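Local coordinates for protein prolyl oligopeptidase (Novosphingobium capsulatum, PDB 1YR2) that probably cleaves oligopeptides on the carboxyl side of proline, and less readily alanine, as a serine peptidase of the S9A family, at residues E367-A372 with L376-I381; H639-G644 with A671-A676. All coordinates share one frame; numbering follows the deposited sequence.

Overall arrangement
The two contacts lie in different domains and on opposite sides of the chain's centre. They are about 51 Å apart between centres and about 33 Å between nearest atoms. Contact 1 pairs two strands of a beta-propeller blade and rests on backbone hydrogen bonds. Contact 2 sits in the alpha/beta-hydrolase part, where a loop valine packs on the end of helix 664-675 without any hydrogen bond between 639-644 and 671-676. Prolyl oligopeptidases carry their active site between these two domains. The pattern around Ser575 fits the nucleophile elbow of this fold, and neither contact includes it. The centre of contact 1 lies about 18 Å, and that of contact 2 about 35 Å, from the chain's centre.

Contact 1. Residues E367-A372 with L376-I381; sequences ESVGIA and LFASYI
Ser379 is opposed by two residues, Glu367 and Ser368, a classic beta bulge at one end of this antiparallel pair. Glu367 N donates a hydrogen bond to Ser379 O at 2.8 Å. Ser379 N donates to Ser368 O, with an N-H...O angle of 163°. Beyond the bulge, Gly370 and Phe377 form a hydrogen-bonded pair in which each N serves the other's O. The bond from Phe377 N to Gly370 O is nearly straight at 169°. That from Gly370 N reaches Phe377 O tilted from the carbonyl plane, and the same oxygen takes a CA-H contact from Val369 CA at 3.3 Å. The two strands are the first and second of a four-stranded propeller blade, joined as a hairpin. Along its other edge 376-381 pairs with strand 385-392, Leu376 with Phe391, Ala378 with Leu389 and Tyr380 with Gln387. Water 1 donates to Glu367 OE1 at 3.0 Å and to Tyr380 O.

On one face Leu376 CD2 presses on Ile371 CG1 at 3.5 Å, a tight fit, and meets Val369 CG1 at 3.8 Å. Val369 CG1 stands opposite its own N (chi1 171°), which leaves CG2 over Ala378. Replaced by an alanine, this valine would lose both methyls, which is likely to open a gap beside Leu376 CD2. On the other face the Phe377 ring turns its edge to Ala372 O, with CE2 3.6 Å away.

Contact 2. Residues H639-G644 with A671-A676; sequences HNVRSG and AALQTA
Val641 points its side chain at helix 664-675 and makes every close contact between 639-644 and 671-676. Its two methyls divide the work. CG1 meets Ala676 CB at 3.7 Å, the closest approach of the pair. CG2 lies 4.2 Å from Ala672 CB. Leu673 CD2 reaches both branches, 4.1 Å from CG2 and slightly farther from CG1. The valine and leucine side chains cross at about a right angle. Val641 CG1 is trans to the backbone N (chi1 -178°), and this rotation aims CG1 at Ala676 and CG2 at Ala672.

Ala672 and Leu673 are buried. Asn586 of helix 576-587 also touches Val641, so the loop residue bridges two helices of the hydrolase domain. The side toward Ser643 and Gly644 is looser. Both residues are exposed, and the Ser643 side chain comes no nearer than 4.7 Å to 671-676. A backbone hydrogen bond between Gly644 and Ala677 still ties the chain there, one residue past the segment.

Several polar atoms at the helix end are paired within the helix. Thr675 N and Thr675 OG1 both donate to Ala671 O, from opposite faces of its plane, with OG1 at 2.7 Å. Ala676 N bonds to Ala672 O at 2.9 Å, and Ala676 is the first residue to leave helical geometry. Arg642 turns away and gives NH1 to Asn586 O, while its N bonds to Tyr647 OH. With no hydrogen bond between the two segments and only 180 Å² buried, the join depends on the shape and apolar surface of one valine against three small or branched side chains.

Contact 1. Residues E367-A372 with L376-I381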
loop_
_atom_site.group_PDB
_atom_site.type_symbol
_atom_site.label_atom_id
_atom_site.label_comp_id
_atom_site.label_asym_id
_atom_site.label_seq_id
_atom_site.Cartn_x
_atom_site.Cartn_y
_atom_site.Cartn_z
ATOM N N GLU A 367 13.322 3.961 3.517
ATOM C CA GLU A 367 12.496 2.792 3.370
ATOM C C GLU A 367 13.303 1.518 3.008
ATOM O O GLU A 367 13.083 0.472 3.607
ATOM C CB GLU A 367 11.477 3.121 2.274
ATOM C CG GLU A 367 10.293 2.232 2.122
ATOM C CD GLU A 367 9.189 2.950 1.316
ATOM O OE1 GLU A 367 9.428 3.353 0.114
ATOM O OE2 GLU A 367 8.110 3.140 1.933
ATOM N N SER A 368 14.262 1.627 2.091
ATOM C CA SER A 368 14.955 0.436 1.567
ATOM C C SER A 368 16.192 0.906 0.798
ATOM O O SER A 368 16.259 2.075 0.359
ATOM C CB SER A 368 14.031 -0.423 0.657
ATOM O OG SER A 368 13.734 0.297 -0.517
ATOM N N VAL A 369 17.160 0.012 0.682
ATOM C CA VAL A 369 18.418 0.304 0.016
ATOM C C VAL A 369 18.791 -0.921 -0.766
ATOM O O VAL A 369 18.579 -2.007 -0.292
ATOM C CB VAL A 369 19.522 0.613 1.026
ATOM C CG1 VAL A 369 20.834 0.682 0.343
ATOM C CG2 VAL A 369 19.257 1.916 1.724
ATOM N N GLY A 370 19.324 -0.744 -1.959
ATOM C CA GLY A 370 19.909 -1.834 -2.701
ATOM C C GLY A 370 21.222 -1.400 -3.297
ATOM O O GLY A 370 21.496 -0.205 -3.449
ATOM N N ILE A 371 22.053 -2.367 -3.676
ATOM C CA ILE A 371 23.291 -2.075 -4.327
ATOM C C ILE A 371 23.253 -2.594 -5.771
ATOM O O ILE A 371 22.819 -3.726 -6.014
ATOM C CB ILE A 371 24.472 -2.657 -3.548
ATOM C CG1 ILE A 371 24.701 -1.835 -2.274
ATOM C CG2 ILE A 371 25.739 -2.552 -4.373
ATOM C CD1 ILE A 371 25.783 -2.397 -1.276
ATOM N N ALA A 372 23.680 -1.747 -6.705
ATOM C CA ALA A 372 23.785 -2.144 -8.117
ATOM C C ALA A 372 24.878 -1.359 -8.803
ATOM O O ALA A 372 25.072 -0.179 -8.536
ATOM C CB ALA A 372 22.427 -1.944 -8.836
ATOM N N LEU A 376 25.105 2.614 -4.157
ATOM C CA LEU A 376 23.956 2.437 -3.290
ATOM C C LEU A 376 22.794 3.227 -3.840
ATOM O O LEU A 376 22.968 4.358 -4.253
ATOM C CB LEU A 376 24.235 2.978 -1.885
ATOM C CG LEU A 376 25.242 2.251 -1.020
ATOM C CD1 LEU A 376 25.817 3.193 0.023
ATOM C CD2 LEU A 376 24.518 1.051 -0.343
ATOM N N PHE A 377 21.626 2.622 -3.842
ATOM C CA PHE A 377 20.369 3.306 -4.205
ATOM C C PHE A 377 19.428 3.268 -3.005
ATOM O O PHE A 377 18.944 2.189 -2.590
ATOM C CB PHE A 377 19.759 2.674 -5.463
ATOM C CG PHE A 377 20.605 2.878 -6.667
ATOM C CD1 PHE A 377 20.549 4.088 -7.374
ATOM C CD2 PHE A 377 21.584 1.957 -6.974
ATOM C CE1 PHE A 377 21.382 4.317 -8.456
ATOM C CE2 PHE A 377 22.431 2.159 -8.023
ATOM C CZ PHE A 377 22.352 3.353 -8.782
ATOM N N ALA A 378 19.093 4.442 -2.497
ATOM C CA ALA A 378 18.390 4.596 -1.207
ATOM C C ALA A 378 17.024 5.211 -1.480
ATOM O O ALA A 378 16.959 6.308 -2.013
ATOM C CB ALA A 378 19.184 5.493 -0.285
ATOM N N SER A 379 15.949 4.461 -1.186
ATOM C CA SER A 379 14.599 4.922 -1.381
ATOM C C SER A 379 14.027 5.594 -0.122
ATOM O O SER A 379 13.787 4.945 0.905
ATOM C CB SER A 379 13.705 3.747 -1.814
ATOM O OG SER A 379 14.140 3.316 -3.072
ATOM N N TYR A 380 13.812 6.893 -0.238
ATOM C CA TYR A 380 13.347 7.718 0.821
ATOM C C TYR A 380 11.908 8.126 0.590
ATOM O O TYR A 380 11.425 8.192 -0.579
ATOM C CB TYR A 380 14.189 9.011 0.924
ATOM C CG TYR A 380 15.574 8.829 1.481
ATOM C CD1 TYR A 380 15.804 8.797 2.844
ATOM C CD2 TYR A 380 16.655 8.709 0.618
ATOM C CE1 TYR A 380 17.104 8.656 3.342
ATOM C CE2 TYR A 380 17.892 8.537 1.076
ATOM C CZ TYR A 380 18.153 8.550 2.438
ATOM O OH TYR A 380 19.481 8.398 2.856
ATOM N N ILE A 381 11.240 8.491 1.682
ATOM C CA ILE A 381 9.958 9.181 1.584
ATOM C C ILE A 381 10.266 10.668 1.806
ATOM O O ILE A 381 10.576 11.086 2.937
ATOM C CB ILE A 381 8.923 8.681 2.584
ATOM C CG1 ILE A 381 8.649 7.173 2.416
ATOM C CG2 ILE A 381 7.607 9.439 2.375
ATOM C CD1 ILE A 381 8.265 6.755 1.059
HETATM O O HOH W 1 10.637 5.600 -1.462
#

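Contact 2. Residues H639-G644 with A671-A676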
loop_
_atom_site.group_PDB
_atom_site.type_symbol
_atom_site.label_atom_id
_atom_site.label_comp_id
_atom_site.label_asym_id
_atom_site.label_seq_id
_atom_site.Cartn_x
_atom_site.Cartn_y
_atom_site.Cartn_z
ATOM N N HIS A 639 -24.066 13.216 15.796
ATOM C CA HIS A 639 -24.588 14.153 16.798
ATOM C C HIS A 639 -24.521 15.593 16.325
ATOM O O HIS A 639 -24.939 16.483 17.050
ATOM C CB HIS A 639 -23.820 14.026 18.137
ATOM C CG HIS A 639 -23.939 12.681 18.751
ATOM N ND1 HIS A 639 -23.007 11.696 18.526
ATOM C CD2 HIS A 639 -24.897 12.134 19.535
ATOM C CE1 HIS A 639 -23.388 10.593 19.156
ATOM N NE2 HIS A 639 -24.538 10.832 19.764
ATOM N N ASN A 640 -23.954 15.839 15.133
ATOM C CA ASN A 640 -23.758 17.207 14.641
ATOM C C ASN A 640 -24.429 17.554 13.323
ATOM O O ASN A 640 -24.040 18.492 12.646
ATOM C CB ASN A 640 -22.272 17.547 14.546
ATOM C CG ASN A 640 -21.647 17.742 15.911
ATOM O OD1 ASN A 640 -21.869 18.763 16.531
ATOM N ND2 ASN A 640 -20.946 16.723 16.424
ATOM N N VAL A 641 -25.428 16.784 12.939
ATOM C CA VAL A 641 -26.235 17.163 11.774
ATOM C C VAL A 641 -27.021 18.463 12.096
ATOM O O VAL A 641 -27.653 18.566 13.145
ATOM C CB VAL A 641 -27.177 15.998 11.368
ATOM C CG1 VAL A 641 -28.003 16.330 10.133
ATOM C CG2 VAL A 641 -26.406 14.776 11.082
ATOM N N ARG A 642 -26.986 19.430 11.182
ATOM C CA ARG A 642 -27.517 20.786 11.409
ATOM C C ARG A 642 -28.741 21.092 10.594
ATOM O O ARG A 642 -28.646 21.355 9.376
ATOM C CB ARG A 642 -26.485 21.827 11.010
ATOM C CG ARG A 642 -25.186 21.694 11.750
ATOM C CD ARG A 642 -24.065 22.320 11.012
ATOM N NE ARG A 642 -24.383 23.702 10.720
ATOM C CZ ARG A 642 -23.678 24.480 9.900
ATOM N NH1 ARG A 642 -22.607 24.016 9.248
ATOM N NH2 ARG A 642 -24.073 25.734 9.713
ATOM N N SER A 643 -29.902 21.142 11.214
ATOM C CA SER A 643 -31.077 21.450 10.405
ATOM C C SER A 643 -31.121 22.923 10.006
ATOM O O SER A 643 -30.510 23.795 10.625
ATOM C CB SER A 643 -32.354 20.957 11.073
ATOM O OG SER A 643 -32.506 21.638 12.306
ATOM N N GLY A 644 -31.805 23.169 8.910
ATOM C CA GLY A 644 -31.928 24.483 8.333
ATOM C C GLY A 644 -30.875 24.851 7.309
ATOM O O GLY A 644 -30.918 25.930 6.774
ATOM N N ALA A 671 -30.208 7.652 9.021
ATOM C CA ALA A 671 -31.500 7.981 9.626
ATOM C C ALA A 671 -31.535 9.435 10.055
ATOM O O ALA A 671 -32.528 10.107 9.815
ATOM C CB ALA A 671 -31.843 7.037 10.794
ATOM N N ALA A 672 -30.443 9.927 10.654
ATOM C CA ALA A 672 -30.341 11.292 11.088
ATOM C C ALA A 672 -30.413 12.270 9.925
ATOM O O ALA A 672 -31.203 13.247 9.989
ATOM C CB ALA A 672 -29.035 11.550 11.938
ATOM N N LEU A 673 -29.634 12.015 8.861
ATOM C CA LEU A 673 -29.666 12.873 7.676
ATOM C C LEU A 673 -31.054 12.898 7.011
ATOM O O LEU A 673 -31.490 13.953 6.588
ATOM C CB LEU A 673 -28.695 12.350 6.590
ATOM C CG LEU A 673 -27.208 12.379 6.868
ATOM C CD1 LEU A 673 -26.473 11.771 5.740
ATOM C CD2 LEU A 673 -26.701 13.810 7.080
ATOM N N GLN A 674 -31.711 11.738 6.873
ATOM C CA GLN A 674 -33.004 11.654 6.174
ATOM C C GLN A 674 -34.119 12.310 7.009
ATOM O O GLN A 674 -35.045 12.873 6.472
ATOM C CB GLN A 674 -33.404 10.222 5.844
ATOM C CG GLN A 674 -32.624 9.619 4.686
ATOM C CD GLN A 674 -32.942 8.187 4.391
ATOM O OE1 GLN A 674 -33.783 7.540 5.079
ATOM N NE2 GLN A 674 -32.234 7.638 3.367
ATOM N N THR A 675 -33.976 12.265 8.329
ATOM C CA THR A 675 -34.903 12.918 9.242
ATOM C C THR A 675 -34.713 14.438 9.362
ATOM O O THR A 675 -35.667 15.152 9.658
ATOM C CB THR A 675 -34.735 12.311 10.599
ATOM O OG1 THR A 675 -35.024 10.914 10.497
ATOM C CG2 THR A 675 -35.759 12.911 11.650
ATOM N N ALA A 676 -33.489 14.927 9.192
ATOM C CA ALA A 676 -33.194 16.340 9.335
ATOM C C ALA A 676 -33.712 17.166 8.174
ATOM O O ALA A 676 -33.904 16.661 7.099
ATOM C CB ALA A 676 -31.683 16.585 9.501
#